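Local atomic coordinates of phytase (Citrobacter braakii, PDB entry 3ZHC), a protein that belongs to branch 2 of the histidine phosphatase superfamily and is found here as two subunits. Residues 185-195 with 207-215; 368-376 with 393-401. The protein carries 2 engineered substitutions. All coordinates share one frame; numbering follows the deposited sequence. Where two conformers were deposited one is given.

Contact 1 (185-195 with 207-215); sequences FRTLENVLNFS and TKCTLPEAL. With FMT (formic acid), chain P.
Glu189 reaches across from the last turn of helix 182-192 and puts its carboxylate right at the start of the short helix 211-214. OE2 takes the backbone N-H of Leu211 in a nearly straight bond (2.9 Å from Leu211 N to Glu189 OE2, 171° at the hydrogen), while OE1 takes Lys208 NZ at 2.7 Å. Arg186, one turn back, grips the same carboxylate side-on, NE to OE1 and NH2 to OE2. Each oxygen therefore holds two donors, arriving from opposite faces of the carboxylate plane, and this four-way grip should fix its rotation. Bends at chi2 and chi3 turn the arginine along its own helix toward Glu189, and Thr210 CG2 lies over one face of the guanidinium.

The tight part is apolar. Leu211 CG sits over the centre of the Phe194 ring, 4.0 Å from its centroid, while its CD1 turns the other way to meet Leu188 CD2 and Leu192 CD1. Cys209 SG approaches the same ring obliquely, with Ala214 CB at the edge. Nearer the N-terminal end of helix 182-192, Pro212 CG makes a CH-pi contact over one face of the Phe185 ring. Asn193, with positive phi (51°), closes the helix in a Schellman motif, and Phe194 follows directly.

The looser side lies around Ser195, where a formic acid, probably from the crystallisation liquor, accepts through O2 from Lys208 NZ (2.6 Å) and from Ser195 N. Ser195 has two conformers, so the bonds of its hydroxyl are less certain; a water accepts from Cys209 N nearby.

Cys209 is disulfide-bonded to Cys200, and Lys129 of the second subunit packs on Arg186 and Thr210. Behind, Phe185 and Leu188 rest on helices 231-247 and 260-280.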
ATOM      1  N   PHE B 185      -1.458   2.198  15.462  1.00 15.86           N
ATOM      2  CA  PHE B 185      -1.828   2.755  16.764  1.00 15.62           C
ATOM      3  C   PHE B 185      -0.644   2.743  17.741  1.00 15.46           C
ATOM      4  O   PHE B 185      -0.503   3.671  18.524  1.00 15.27           O
ATOM      5  CB  PHE B 185      -3.036   2.031  17.382  1.00 15.57           C
ATOM      6  CG  PHE B 185      -4.354   2.449  16.808  1.00 15.39           C
ATOM      7  CD1 PHE B 185      -4.917   3.693  17.148  1.00 14.91           C
ATOM      8  CD2 PHE B 185      -5.059   1.610  15.928  1.00 15.25           C
ATOM      9  CE1 PHE B 185      -6.157   4.087  16.620  1.00 14.78           C
ATOM     10  CE2 PHE B 185      -6.298   2.003  15.395  1.00 14.68           C
ATOM     11  CZ  PHE B 185      -6.846   3.244  15.745  1.00 14.90           C
ATOM     12  N   ARG B 186       0.196   1.695  17.687  1.00 15.32           N
ATOM     13  CA  ARG B 186       1.426   1.649  18.507  1.00 15.30           C
ATOM     14  C   ARG B 186       2.360   2.809  18.156  1.00 15.23           C
ATOM     15  O   ARG B 186       2.969   3.409  19.054  1.00 15.32           O
ATOM     16  CB  ARG B 186       2.206   0.313  18.343  1.00 15.28           C
ATOM     17  CG  ARG B 186       1.467  -0.989  18.747  1.00 15.49           C
ATOM     18  CD  ARG B 186       0.979  -0.980  20.207  1.00 15.74           C
ATOM     19  NE  ARG B 186      -0.298  -0.295  20.328  1.00 15.96           N
ATOM     20  CZ  ARG B 186      -1.503  -0.841  20.054  1.00 15.89           C
ATOM     21  NH1 ARG B 186      -1.628  -2.109  19.641  1.00 15.62           N
ATOM     22  NH2 ARG B 186      -2.601  -0.098  20.198  1.00 15.85           N
ATOM     23  N   THR B 187       2.470   3.122  16.860  1.00 15.12           N
ATOM     24  CA  THR B 187       3.331   4.233  16.400  1.00 15.08           C
ATOM     25  C   THR B 187       2.782   5.576  16.893  1.00 14.98           C
ATOM     26  O   THR B 187       3.543   6.404  17.416  1.00 14.98           O
ATOM     27  CB  THR B 187       3.514   4.234  14.859  1.00 15.11           C
ATOM     28  OG1 THR B 187       4.031   2.967  14.443  1.00 14.90           O
ATOM     29  CG2 THR B 187       4.494   5.339  14.410  1.00 15.09           C
ATOM     30  N   LEU B 188       1.472   5.788  16.736  1.00 14.85           N
ATOM     31  CA  LEU B 188       0.830   7.024  17.240  1.00 14.72           C
ATOM     32  C   LEU B 188       1.054   7.171  18.764  1.00 14.66           C
ATOM     33  O   LEU B 188       1.426   8.239  19.234  1.00 14.54           O
ATOM     34  CB  LEU B 188      -0.670   7.073  16.899  1.00 14.72           C
ATOM     35  CG  LEU B 188      -1.471   8.279  17.437  1.00 14.58           C
ATOM     36  CD1 LEU B 188      -0.829   9.597  16.970  1.00 14.87           C
ATOM     37  CD2 LEU B 188      -2.900   8.199  17.006  1.00 14.58           C
ATOM     38  N   GLU B 189       0.824   6.085  19.497  1.00 14.58           N
ATOM     39  CA  GLU B 189       1.062   6.026  20.959  1.00 14.55           C
ATOM     40  C   GLU B 189       2.504   6.371  21.344  1.00 14.47           C
ATOM     41  O   GLU B 189       2.716   7.098  22.306  1.00 14.38           O
ATOM     42  CB  GLU B 189       0.688   4.659  21.489  1.00 14.58           C
ATOM     43  CG  GLU B 189      -0.845   4.426  21.524  1.00 14.55           C
ATOM     44  CD  GLU B 189      -1.233   2.957  21.549  1.00 14.86           C
ATOM     45  OE1 GLU B 189      -0.356   2.091  21.805  1.00 14.98           O
ATOM     46  OE2 GLU B 189      -2.424   2.654  21.305  1.00 14.98           O
ATOM     47  N   ASN B 190       3.479   5.841  20.581  1.00 14.49           N
ATOM     48  CA  ASN B 190       4.900   6.156  20.801  0.50 14.49           C
ATOM     49  C   ASN B 190       5.193   7.634  20.540  1.00 14.43           C
ATOM     50  O   ASN B 190       5.933   8.267  21.293  1.00 14.40           O
ATOM     51  CB  ASN B 190       5.802   5.282  19.920  0.50 14.53           C
ATOM     52  CG  ASN B 190       7.286   5.507  20.191  0.50 14.69           C
ATOM     53  OD1 ASN B 190       7.784   5.212  21.271  0.50 14.64           O
ATOM     54  ND2 ASN B 190       7.997   6.037  19.191  0.50 15.63           N
ATOM     55  N   VAL B 191       4.599   8.177  19.468  1.00 14.39           N
ATOM     56  CA  VAL B 191       4.791   9.607  19.098  1.00 14.39           C
ATOM     57  C   VAL B 191       4.197  10.550  20.183  1.00 14.37           C
ATOM     58  O   VAL B 191       4.800  11.563  20.533  1.00 14.35           O
ATOM     59  CB  VAL B 191       4.230   9.892  17.682  1.00 14.36           C
ATOM     60  CG1 VAL B 191       4.236  11.365  17.357  1.00 14.37           C
ATOM     61  CG2 VAL B 191       5.059   9.101  16.625  1.00 14.47           C
ATOM     62  N   LEU B 192       3.031  10.193  20.702  1.00 14.34           N
ATOM     63  CA  LEU B 192       2.387  10.935  21.775  1.00 14.48           C
ATOM     64  C   LEU B 192       3.001  10.688  23.165  1.00 14.81           C
ATOM     65  O   LEU B 192       2.722  11.436  24.087  1.00 14.49           O
ATOM     66  CB  LEU B 192       0.903  10.540  21.871  1.00 14.37           C
ATOM     67  CG  LEU B 192      -0.071  10.856  20.749  1.00 13.82           C
ATOM     68  CD1 LEU B 192      -1.350  10.079  20.965  1.00 12.91           C
ATOM     69  CD2 LEU B 192      -0.341  12.338  20.689  1.00 13.31           C
ATOM     70  N   ASN B 193       3.829   9.631  23.300  1.00 15.44           N
ATOM     71  CA  ASN B 193       4.280   9.100  24.613  1.00 16.00           C
ATOM     72  C   ASN B 193       3.031   8.889  25.467  1.00 16.27           C
ATOM     73  O   ASN B 193       2.928   9.376  26.580  1.00 16.05           O
ATOM     74  CB  ASN B 193       5.342   9.997  25.290  1.00 16.17           C
ATOM     75  CG  ASN B 193       6.131   9.255  26.408  1.00 17.42           C
ATOM     76  OD1 ASN B 193       6.207   8.001  26.423  1.00 19.31           O
ATOM     77  ND2 ASN B 193       6.726  10.036  27.351  1.00 18.36           N
ATOM     78  N   PHE B 194       2.083   8.143  24.877  1.00 16.79           N
ATOM     79  CA  PHE B 194       0.733   7.921  25.424  1.00 17.33           C
ATOM     80  C   PHE B 194       0.727   7.276  26.800  1.00 17.99           C
ATOM     81  O   PHE B 194      -0.065   7.675  27.649  1.00 17.81           O
ATOM     82  CB  PHE B 194      -0.106   7.082  24.415  1.00 17.27           C
ATOM     83  CG  PHE B 194      -1.519   6.786  24.870  1.00 16.93           C
ATOM     84  CD1 PHE B 194      -2.445   7.820  25.040  1.00 16.54           C
ATOM     85  CD2 PHE B 194      -1.934   5.456  25.116  1.00 16.80           C
ATOM     86  CE1 PHE B 194      -3.767   7.556  25.456  1.00 16.58           C
ATOM     87  CE2 PHE B 194      -3.248   5.179  25.528  1.00 16.53           C
ATOM     88  CZ  PHE B 194      -4.172   6.230  25.702  1.00 16.56           C
ATOM     89  N   SER B 195       1.618   6.290  27.002  1.00 18.76           N
ATOM     90  CA  SER B 195       1.762   5.568  28.293  0.50 19.27           C
ATOM     91  C   SER B 195       1.990   6.494  29.496  1.00 19.70           C
ATOM     92  O   SER B 195       1.594   6.172  30.611  1.00 19.69           O
ATOM     93  CB  SER B 195       2.922   4.555  28.220  0.50 19.22           C
ATOM     94  OG  SER B 195       2.655   3.539  27.276  0.50 19.32           O
ATOM     95  N   THR B 207      -0.030  -5.942  29.517  1.00 36.05           N
ATOM     96  CA  THR B 207       0.091  -5.340  28.213  1.00 35.32           C
ATOM     97  C   THR B 207       0.185  -3.801  28.344  1.00 34.60           C
ATOM     98  O   THR B 207       0.092  -3.242  29.441  1.00 34.64           O
ATOM     99  CB  THR B 207      -1.112  -5.721  27.334  1.00 35.34           C
ATOM    100  OG1 THR B 207      -2.330  -5.418  28.027  1.00 35.48           O
ATOM    101  CG2 THR B 207      -1.082  -7.224  26.986  1.00 35.38           C
ATOM    102  N   LYS B 208       0.376  -3.140  27.217  1.00 33.60           N
ATOM    103  CA  LYS B 208       0.386  -1.668  27.140  1.00 32.82           C
ATOM    104  C   LYS B 208      -0.944  -1.008  27.426  1.00 31.90           C
ATOM    105  O   LYS B 208      -2.006  -1.607  27.233  1.00 31.88           O
ATOM    106  CB  LYS B 208       0.789  -1.225  25.710  1.00 32.91           C
ATOM    107  CG  LYS B 208       2.212  -0.777  25.540  1.00 33.34           C
ATOM    108  CD  LYS B 208       2.308   0.723  25.330  1.00 33.64           C
ATOM    109  CE  LYS B 208       1.910   1.076  23.896  1.00 33.51           C
ATOM    110  NZ  LYS B 208       1.477   2.454  23.801  1.00 33.83           N
ATOM    111  N   CYS B 209      -0.870   0.241  27.882  1.00 30.75           N
ATOM    112  CA  CYS B 209      -2.013   1.129  27.873  1.00 29.96           C
ATOM    113  C   CYS B 209      -2.145   1.527  26.377  1.00 28.71           C
ATOM    114  O   CYS B 209      -1.175   1.992  25.788  1.00 28.32           O
ATOM    115  CB  CYS B 209      -1.782   2.347  28.747  1.00 30.01           C
ATOM    116  SG  CYS B 209      -3.159   3.499  28.780  1.00 31.53           S
ATOM    117  N   THR B 210      -3.322   1.327  25.779  1.00 27.49           N
ATOM    118  CA  THR B 210      -3.533   1.634  24.337  1.00 26.67           C
ATOM    119  C   THR B 210      -4.711   2.586  24.094  1.00 25.87           C
ATOM    120  O   THR B 210      -5.630   2.680  24.909  1.00 25.66           O
ATOM    121  CB  THR B 210      -3.727   0.345  23.495  1.00 26.63           C
ATOM    122  OG1 THR B 210      -4.923  -0.316  23.896  1.00 26.52           O
ATOM    123  CG2 THR B 210      -2.532  -0.598  23.646  1.00 26.47           C
ATOM    124  N   LEU B 211      -4.654   3.294  22.967  1.00 25.03           N
ATOM    125  CA  LEU B 211      -5.704   4.270  22.588  1.00 24.41           C
ATOM    126  C   LEU B 211      -7.055   3.628  22.296  1.00 23.97           C
ATOM    127  O   LEU B 211      -8.071   4.130  22.775  1.00 23.74           O
ATOM    128  CB  LEU B 211      -5.269   5.164  21.386  1.00 24.33           C
ATOM    129  CG  LEU B 211      -4.638   6.505  21.750  1.00 24.13           C
ATOM    130  CD1 LEU B 211      -3.939   7.155  20.553  1.00 23.44           C
ATOM    131  CD2 LEU B 211      -5.713   7.424  22.318  1.00 23.62           C
ATOM    132  N   PRO B 212      -7.075   2.525  21.503  1.00 23.58           N
ATOM    133  CA  PRO B 212      -8.362   1.881  21.228  1.00 23.51           C
ATOM    134  C   PRO B 212      -9.059   1.322  22.492  1.00 23.40           C
ATOM    135  O   PRO B 212     -10.263   1.392  22.586  1.00 23.42           O
ATOM    136  CB  PRO B 212      -7.990   0.758  20.233  1.00 23.46           C
ATOM    137  CG  PRO B 212      -6.687   1.152  19.687  1.00 23.48           C
ATOM    138  CD  PRO B 212      -5.984   1.844  20.785  1.00 23.52           C
ATOM    139  N   GLU B 213      -8.281   0.795  23.440  1.00 23.38           N
ATOM    140  CA  GLU B 213      -8.824   0.267  24.706  1.00 23.40           C
ATOM    141  C   GLU B 213      -9.294   1.423  25.608  1.00 22.89           C
ATOM    142  O   GLU B 213     -10.326   1.315  26.252  1.00 22.91           O
ATOM    143  CB  GLU B 213      -7.783  -0.631  25.423  1.00 23.64           C
ATOM    144  CG  GLU B 213      -8.369  -1.580  26.540  1.00 24.96           C
ATOM    145  CD  GLU B 213      -9.156  -2.831  25.993  1.00 26.70           C
ATOM    146  OE1 GLU B 213      -9.099  -3.129  24.771  1.00 27.38           O
ATOM    147  OE2 GLU B 213      -9.830  -3.512  26.820  1.00 28.26           O
ATOM    148  N   ALA B 214      -8.528   2.524  25.636  1.00 22.37           N
ATOM    149  CA  ALA B 214      -8.892   3.730  26.408  1.00 21.93           C
ATOM    150  C   ALA B 214     -10.092   4.463  25.808  1.00 21.61           C
ATOM    151  O   ALA B 214     -10.925   4.967  26.541  1.00 21.40           O
ATOM    152  CB  ALA B 214      -7.704   4.687  26.507  1.00 21.90           C
ATOM    153  N   LEU B 215     -10.153   4.520  24.465  1.00 21.23           N
ATOM    154  CA  LEU B 215     -11.239   5.191  23.719  1.00 21.00           C
ATOM    155  C   LEU B 215     -11.824   4.243  22.645  1.00 20.83           C
ATOM    156  O   LEU B 215     -11.491   4.362  21.458  1.00 20.64           O
ATOM    157  CB  LEU B 215     -10.723   6.476  23.082  1.00 20.93           C
ATOM    158  CG  LEU B 215     -10.304   7.606  24.032  1.00 20.95           C
ATOM    159  CD1 LEU B 215      -9.416   8.624  23.312  1.00 20.77           C
ATOM    160  CD2 LEU B 215     -11.511   8.275  24.632  1.00 20.79           C
TER
HETATM  161  C   FMT P1414       3.590   5.053  24.478  1.00 24.47           C
HETATM  162  O1  FMT P1414       4.278   4.407  23.733  1.00 24.70           O
HETATM  163  O2  FMT P1414       2.470   4.664  24.781  1.00 24.41           O
HETATM  164  O   HOH W   1       1.385   1.215  29.421  1.00 29.41           O

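Contact 2 (368-376 with 393-401); sequences WVQVSFVYQ and AGKVDLKLI
Phe373 and Val396 pair through both backbone groups, Phe373 N to Val396 O at 2.9 Å and Val396 N to Phe373 O at 3.0 Å, the central hydrogen-bonded pair of an antiparallel strand pairing in the large mixed sheet of this histidine phosphatase. Tyr375 N donates to Gly394 O at 3.1 Å, from above the carbonyl plane, and the return bond from Gly394 N is weak. At Val371 and Leu398 the pairing is less regular: Leu398 N still reaches Val371 O, but a water joins Val371 N to Leu398 O. The N-to-C directions of the two short strand segments make 148°, so the pairing is antiparallel but twisted.

Between these pairs come the non-hydrogen-bonded ones. Val374 CG2 lies against Lys395 CG, and the extended lysine carries CE past Ser372 OG; its NZ goes on to a salt bridge with Glu357 of strand 353-361, which flanks 366-375 on its other side.

The opposite face is mostly hydrocarbon. Val371 splits its branches, CG1 to Leu398 CD1 and CG2 to Leu400 CD1 at 3.6 Å, and Leu400 continues onto Phe417 and Leu420 of helix 414-424. Leu398 CD1 also reaches CB of Phe373, and the Phe373 ring meets Trp339. Gln61 of the second subunit packs on Val396 and Leu398.

Tyr375 takes chi1 of 71°, setting CG between its own N and carbonyl carbon, and the ring folds over Gly394. Its OH bonds to Pro342 O, and Gly394 CA sits 4.0 Å from the ring centroid, 27° off the normal.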
ATOM      1  N   TRP B 368     -12.284  13.069 -25.177  1.00 26.87           N
ATOM      2  CA  TRP B 368     -11.839  12.105 -24.170  1.00 26.43           C
ATOM      3  C   TRP B 368     -11.523  12.809 -22.848  1.00 25.81           C
ATOM      4  O   TRP B 368     -11.127  13.975 -22.846  1.00 25.61           O
ATOM      5  CB  TRP B 368     -10.613  11.341 -24.686  1.00 26.48           C
ATOM      6  CG  TRP B 368     -10.856  10.754 -26.065  1.00 27.06           C
ATOM      7  CD1 TRP B 368     -10.670  11.385 -27.269  1.00 27.36           C
ATOM      8  CD2 TRP B 368     -11.345   9.445 -26.373  1.00 27.43           C
ATOM      9  NE1 TRP B 368     -11.004  10.549 -28.304  1.00 27.68           N
ATOM     10  CE2 TRP B 368     -11.421   9.350 -27.791  1.00 27.66           C
ATOM     11  CE3 TRP B 368     -11.716   8.334 -25.597  1.00 27.17           C
ATOM     12  CZ2 TRP B 368     -11.858   8.184 -28.446  1.00 27.66           C
ATOM     13  CZ3 TRP B 368     -12.155   7.172 -26.250  1.00 27.34           C
ATOM     14  CH2 TRP B 368     -12.221   7.108 -27.661  1.00 27.42           C
ATOM     15  N   VAL B 369     -11.706  12.085 -21.733  1.00 25.09           N
ATOM     16  CA  VAL B 369     -11.498  12.618 -20.384  1.00 24.61           C
ATOM     17  C   VAL B 369     -10.373  11.888 -19.670  1.00 24.16           C
ATOM     18  O   VAL B 369     -10.437  10.668 -19.531  1.00 24.20           O
ATOM     19  CB  VAL B 369     -12.784  12.500 -19.507  1.00 24.58           C
ATOM     20  CG1 VAL B 369     -12.540  13.076 -18.104  1.00 24.61           C
ATOM     21  CG2 VAL B 369     -13.946  13.190 -20.160  1.00 24.24           C
ATOM     22  N   GLN B 370      -9.347  12.637 -19.226  1.00 23.53           N
ATOM     23  CA  GLN B 370      -8.247  12.085 -18.418  1.00 23.11           C
ATOM     24  C   GLN B 370      -8.364  12.614 -17.000  1.00 22.44           C
ATOM     25  O   GLN B 370      -8.646  13.805 -16.804  1.00 22.35           O
ATOM     26  CB  GLN B 370      -6.871  12.449 -18.986  1.00 23.25           C
ATOM     27  CG  GLN B 370      -5.756  11.560 -18.395  1.00 23.92           C
ATOM     28  CD  GLN B 370      -4.430  11.796 -19.020  1.00 24.90           C
ATOM     29  OE1 GLN B 370      -3.943  12.926 -19.053  1.00 25.92           O
ATOM     30  NE2 GLN B 370      -3.808  10.724 -19.528  1.00 25.76           N
ATOM     31  N   VAL B 371      -8.145  11.729 -16.018  1.00 21.65           N
ATOM     32  CA  VAL B 371      -8.249  12.063 -14.605  1.00 21.09           C
ATOM     33  C   VAL B 371      -6.878  11.908 -13.947  1.00 20.66           C
ATOM     34  O   VAL B 371      -6.227  10.875 -14.103  1.00 20.51           O
ATOM     35  CB  VAL B 371      -9.275  11.174 -13.862  1.00 21.11           C
ATOM     36  CG1 VAL B 371      -9.476  11.682 -12.412  1.00 21.01           C
ATOM     37  CG2 VAL B 371     -10.590  11.141 -14.592  1.00 20.85           C
ATOM     38  N   SER B 372      -6.456  12.942 -13.214  1.00 20.05           N
ATOM     39  CA  SER B 372      -5.168  12.953 -12.523  1.00 19.70           C
ATOM     40  C   SER B 372      -5.296  13.488 -11.119  1.00 19.09           C
ATOM     41  O   SER B 372      -6.282  14.146 -10.785  1.00 18.91           O
ATOM     42  CB  SER B 372      -4.179  13.838 -13.284  1.00 19.75           C
ATOM     43  OG  SER B 372      -3.967  13.350 -14.582  1.00 20.49           O
ATOM     44  N   PHE B 373      -4.294  13.195 -10.290  1.00 18.55           N
ATOM     45  CA  PHE B 373      -4.190  13.819  -8.973  1.00 18.13           C
ATOM     46  C   PHE B 373      -2.881  14.600  -8.924  1.00 17.75           C
ATOM     47  O   PHE B 373      -1.820  14.005  -8.971  1.00 17.48           O
ATOM     48  CB  PHE B 373      -4.295  12.833  -7.799  1.00 18.07           C
ATOM     49  CG  PHE B 373      -4.675  13.522  -6.503  1.00 17.60           C
ATOM     50  CD1 PHE B 373      -3.715  14.115  -5.705  1.00 16.96           C
ATOM     51  CD2 PHE B 373      -6.024  13.602  -6.105  1.00 17.39           C
ATOM     52  CE1 PHE B 373      -4.085  14.771  -4.511  1.00 16.93           C
ATOM     53  CE2 PHE B 373      -6.391  14.254  -4.921  1.00 16.74           C
ATOM     54  CZ  PHE B 373      -5.426  14.834  -4.130  1.00 16.44           C
ATOM     55  N   VAL B 374      -2.986  15.938  -8.839  1.00 17.46           N
ATOM     56  CA  VAL B 374      -1.818  16.845  -8.766  1.00 17.26           C
ATOM     57  C   VAL B 374      -1.658  17.329  -7.312  1.00 17.12           C
ATOM     58  O   VAL B 374      -2.623  17.795  -6.693  1.00 17.16           O
ATOM     59  CB  VAL B 374      -1.957  18.026  -9.742  1.00 17.22           C
ATOM     60  CG1 VAL B 374      -0.801  18.990  -9.602  1.00 17.18           C
ATOM     61  CG2 VAL B 374      -2.043  17.506 -11.166  1.00 17.22           C
ATOM     62  N   TYR B 375      -0.434  17.214  -6.791  1.00 16.88           N
ATOM     63  CA  TYR B 375      -0.133  17.484  -5.389  1.00 16.68           C
ATOM     64  C   TYR B 375       1.341  17.842  -5.191  1.00 16.73           C
ATOM     65  O   TYR B 375       2.137  17.734  -6.118  1.00 16.83           O
ATOM     66  CB  TYR B 375      -0.428  16.228  -4.579  1.00 16.57           C
ATOM     67  CG  TYR B 375       0.582  15.108  -4.849  1.00 16.35           C
ATOM     68  CD1 TYR B 375       0.548  14.356  -6.057  1.00 16.07           C
ATOM     69  CD2 TYR B 375       1.585  14.808  -3.914  1.00 15.90           C
ATOM     70  CE1 TYR B 375       1.497  13.328  -6.301  1.00 16.11           C
ATOM     71  CE2 TYR B 375       2.534  13.786  -4.148  1.00 15.99           C
ATOM     72  CZ  TYR B 375       2.487  13.055  -5.332  1.00 15.77           C
ATOM     73  OH  TYR B 375       3.401  12.082  -5.539  1.00 15.93           O
ATOM     74  N   GLN B 376       1.678  18.258  -3.969  1.00 16.67           N
ATOM     75  CA  GLN B 376       3.058  18.498  -3.553  1.00 16.69           C
ATOM     76  C   GLN B 376       3.438  17.456  -2.563  1.00 16.89           C
ATOM     77  O   GLN B 376       2.630  17.118  -1.670  1.00 16.91           O
ATOM     78  CB  GLN B 376       3.195  19.858  -2.895  1.00 16.68           C
ATOM     79  CG  GLN B 376       3.096  21.032  -3.884  1.00 16.43           C
ATOM     80  CD  GLN B 376       2.391  22.225  -3.306  1.00 15.96           C
ATOM     81  OE1 GLN B 376       1.307  22.095  -2.775  1.00 15.92           O
ATOM     82  NE2 GLN B 376       2.999  23.406  -3.421  1.00 15.71           N
ATOM     83  N   ALA B 393       5.212  19.581 -10.073  1.00 26.96           N
ATOM     84  CA  ALA B 393       4.429  19.089  -8.955  1.00 26.73           C
ATOM     85  C   ALA B 393       4.243  17.608  -9.160  1.00 26.48           C
ATOM     86  O   ALA B 393       4.363  17.114 -10.290  1.00 26.48           O
ATOM     87  CB  ALA B 393       3.076  19.788  -8.895  1.00 26.63           C
ATOM     88  N   GLY B 394       3.959  16.887  -8.084  1.00 26.26           N
ATOM     89  CA  GLY B 394       3.647  15.473  -8.178  1.00 26.14           C
ATOM     90  C   GLY B 394       2.367  15.292  -8.999  1.00 26.16           C
ATOM     91  O   GLY B 394       1.456  16.120  -8.932  1.00 25.85           O
ATOM     92  N   LYS B 395       2.318  14.224  -9.785  1.00 26.33           N
ATOM     93  CA  LYS B 395       1.152  13.908 -10.608  1.00 26.54           C
ATOM     94  C   LYS B 395       1.021  12.389 -10.708  1.00 26.72           C
ATOM     95  O   LYS B 395       1.980  11.701 -11.119  1.00 26.68           O
ATOM     96  CB  LYS B 395       1.270  14.556 -11.988  1.00 26.59           C
ATOM     97  CG  LYS B 395      -0.000  14.487 -12.833  1.00 26.83           C
ATOM     98  CD  LYS B 395       0.065  15.439 -14.059  1.00 27.35           C
ATOM     99  CE  LYS B 395      -1.293  15.473 -14.837  1.00 27.91           C
ATOM    100  NZ  LYS B 395      -1.376  16.546 -15.924  1.00 28.29           N
ATOM    101  N   VAL B 396      -0.154  11.879 -10.310  1.00 26.90           N
ATOM    102  CA  VAL B 396      -0.485  10.468 -10.365  1.00 27.09           C
ATOM    103  C   VAL B 396      -1.629  10.290 -11.358  1.00 27.35           C
ATOM    104  O   VAL B 396      -2.672  10.936 -11.229  1.00 27.24           O
ATOM    105  CB  VAL B 396      -0.897   9.913  -8.976  1.00 27.14           C
ATOM    106  CG1 VAL B 396      -1.461   8.498  -9.098  1.00 27.07           C
ATOM    107  CG2 VAL B 396       0.290   9.932  -8.014  1.00 27.06           C
ATOM    108  N   ASP B 397      -1.419   9.412 -12.345  1.00 27.73           N
ATOM    109  CA  ASP B 397      -2.413   9.116 -13.368  1.00 28.09           C
ATOM    110  C   ASP B 397      -3.485   8.220 -12.749  1.00 28.01           C
ATOM    111  O   ASP B 397      -3.182   7.111 -12.310  1.00 27.94           O
ATOM    112  CB  ASP B 397      -1.751   8.432 -14.584  1.00 28.27           C
ATOM    113  CG  ASP B 397      -2.634   8.447 -15.847  1.00 29.44           C
ATOM    114  OD1 ASP B 397      -3.896   8.736 -15.768  1.00 31.02           O
ATOM    115  OD2 ASP B 397      -2.058   8.167 -16.942  1.00 30.76           O
ATOM    116  N   LEU B 398      -4.727   8.714 -12.707  1.00 28.09           N
ATOM    117  CA  LEU B 398      -5.854   7.959 -12.150  1.00 28.26           C
ATOM    118  C   LEU B 398      -6.573   7.195 -13.273  1.00 28.68           C
ATOM    119  O   LEU B 398      -6.625   7.668 -14.436  1.00 28.47           O
ATOM    120  CB  LEU B 398      -6.816   8.875 -11.395  1.00 28.15           C
ATOM    121  CG  LEU B 398      -6.175   9.716 -10.275  1.00 27.73           C
ATOM    122  CD1 LEU B 398      -7.219  10.537  -9.618  1.00 27.48           C
ATOM    123  CD2 LEU B 398      -5.447   8.850  -9.228  1.00 27.04           C
ATOM    124  N   LYS B 399      -7.125   6.025 -12.907  1.00 29.08           N
ATOM    125  CA  LYS B 399      -7.795   5.131 -13.849  0.50 29.34           C
ATOM    126  C   LYS B 399      -9.291   4.977 -13.512  1.00 29.56           C
ATOM    127  O   LYS B 399      -9.648   4.473 -12.426  1.00 29.45           O
ATOM    128  CB  LYS B 399      -7.115   3.757 -13.843  0.50 29.35           C
ATOM    129  CG  LYS B 399      -5.567   3.778 -14.001  0.50 29.48           C
ATOM    130  CD  LYS B 399      -5.100   4.470 -15.277  0.50 29.57           C
ATOM    131  CE  LYS B 399      -3.559   4.494 -15.359  0.50 29.74           C
ATOM    132  NZ  LYS B 399      -3.051   5.188 -16.589  0.50 29.83           N
ATOM    133  N   LEU B 400     -10.156   5.417 -14.442  1.00 30.12           N
ATOM    134  CA  LEU B 400     -11.603   5.254 -14.333  1.00 30.73           C
ATOM    135  C   LEU B 400     -11.898   3.961 -15.085  1.00 31.33           C
ATOM    136  O   LEU B 400     -12.243   3.985 -16.269  1.00 31.43           O
ATOM    137  CB  LEU B 400     -12.376   6.446 -14.929  1.00 30.72           C
ATOM    138  CG  LEU B 400     -12.671   7.631 -14.040  1.00 30.61           C
ATOM    139  CD1 LEU B 400     -13.249   8.768 -14.863  1.00 30.32           C
ATOM    140  CD2 LEU B 400     -13.634   7.222 -12.936  1.00 30.45           C
ATOM    141  N   ILE B 401     -11.759   2.839 -14.376  1.00 32.07           N
ATOM    142  CA  ILE B 401     -11.903   1.479 -14.956  1.00 32.67           C
ATOM    143  C   ILE B 401     -13.337   1.156 -15.460  1.00 33.15           C
ATOM    144  O   ILE B 401     -13.499   0.478 -16.486  1.00 33.24           O
ATOM    145  CB  ILE B 401     -11.457   0.394 -13.938  1.00 32.72           C
ATOM    146  CG1 ILE B 401      -9.971   0.549 -13.580  1.00 32.83           C
ATOM    147  CG2 ILE B 401     -11.691  -1.009 -14.489  1.00 33.01           C
ATOM    148  CD1 ILE B 401      -9.552  -0.327 -12.439  1.00 33.18           C
TER
HETATM  149  O   HOH W   2      -7.311   9.211 -16.592  1.00 25.38           O

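From the N terminus, the chain first closes contact 1, where 207-215 returns to the end of helix 182-192 after eleven intervening residues with neither helix nor strand. That loop is complete long before contact 2 begins, so the two stand in series and neither nest nor cross. Contact 2 closes a second loop, of sixteen residues including helix 378-382, and adds strand 394-398 to the large sheet beside 366-375. One thus ties together parts of the helical region, the other the sheet region. Their centres lie 36 Å apart and their nearest atoms about 20 Å, without touching, yet both segment pairs also meet the second subunit.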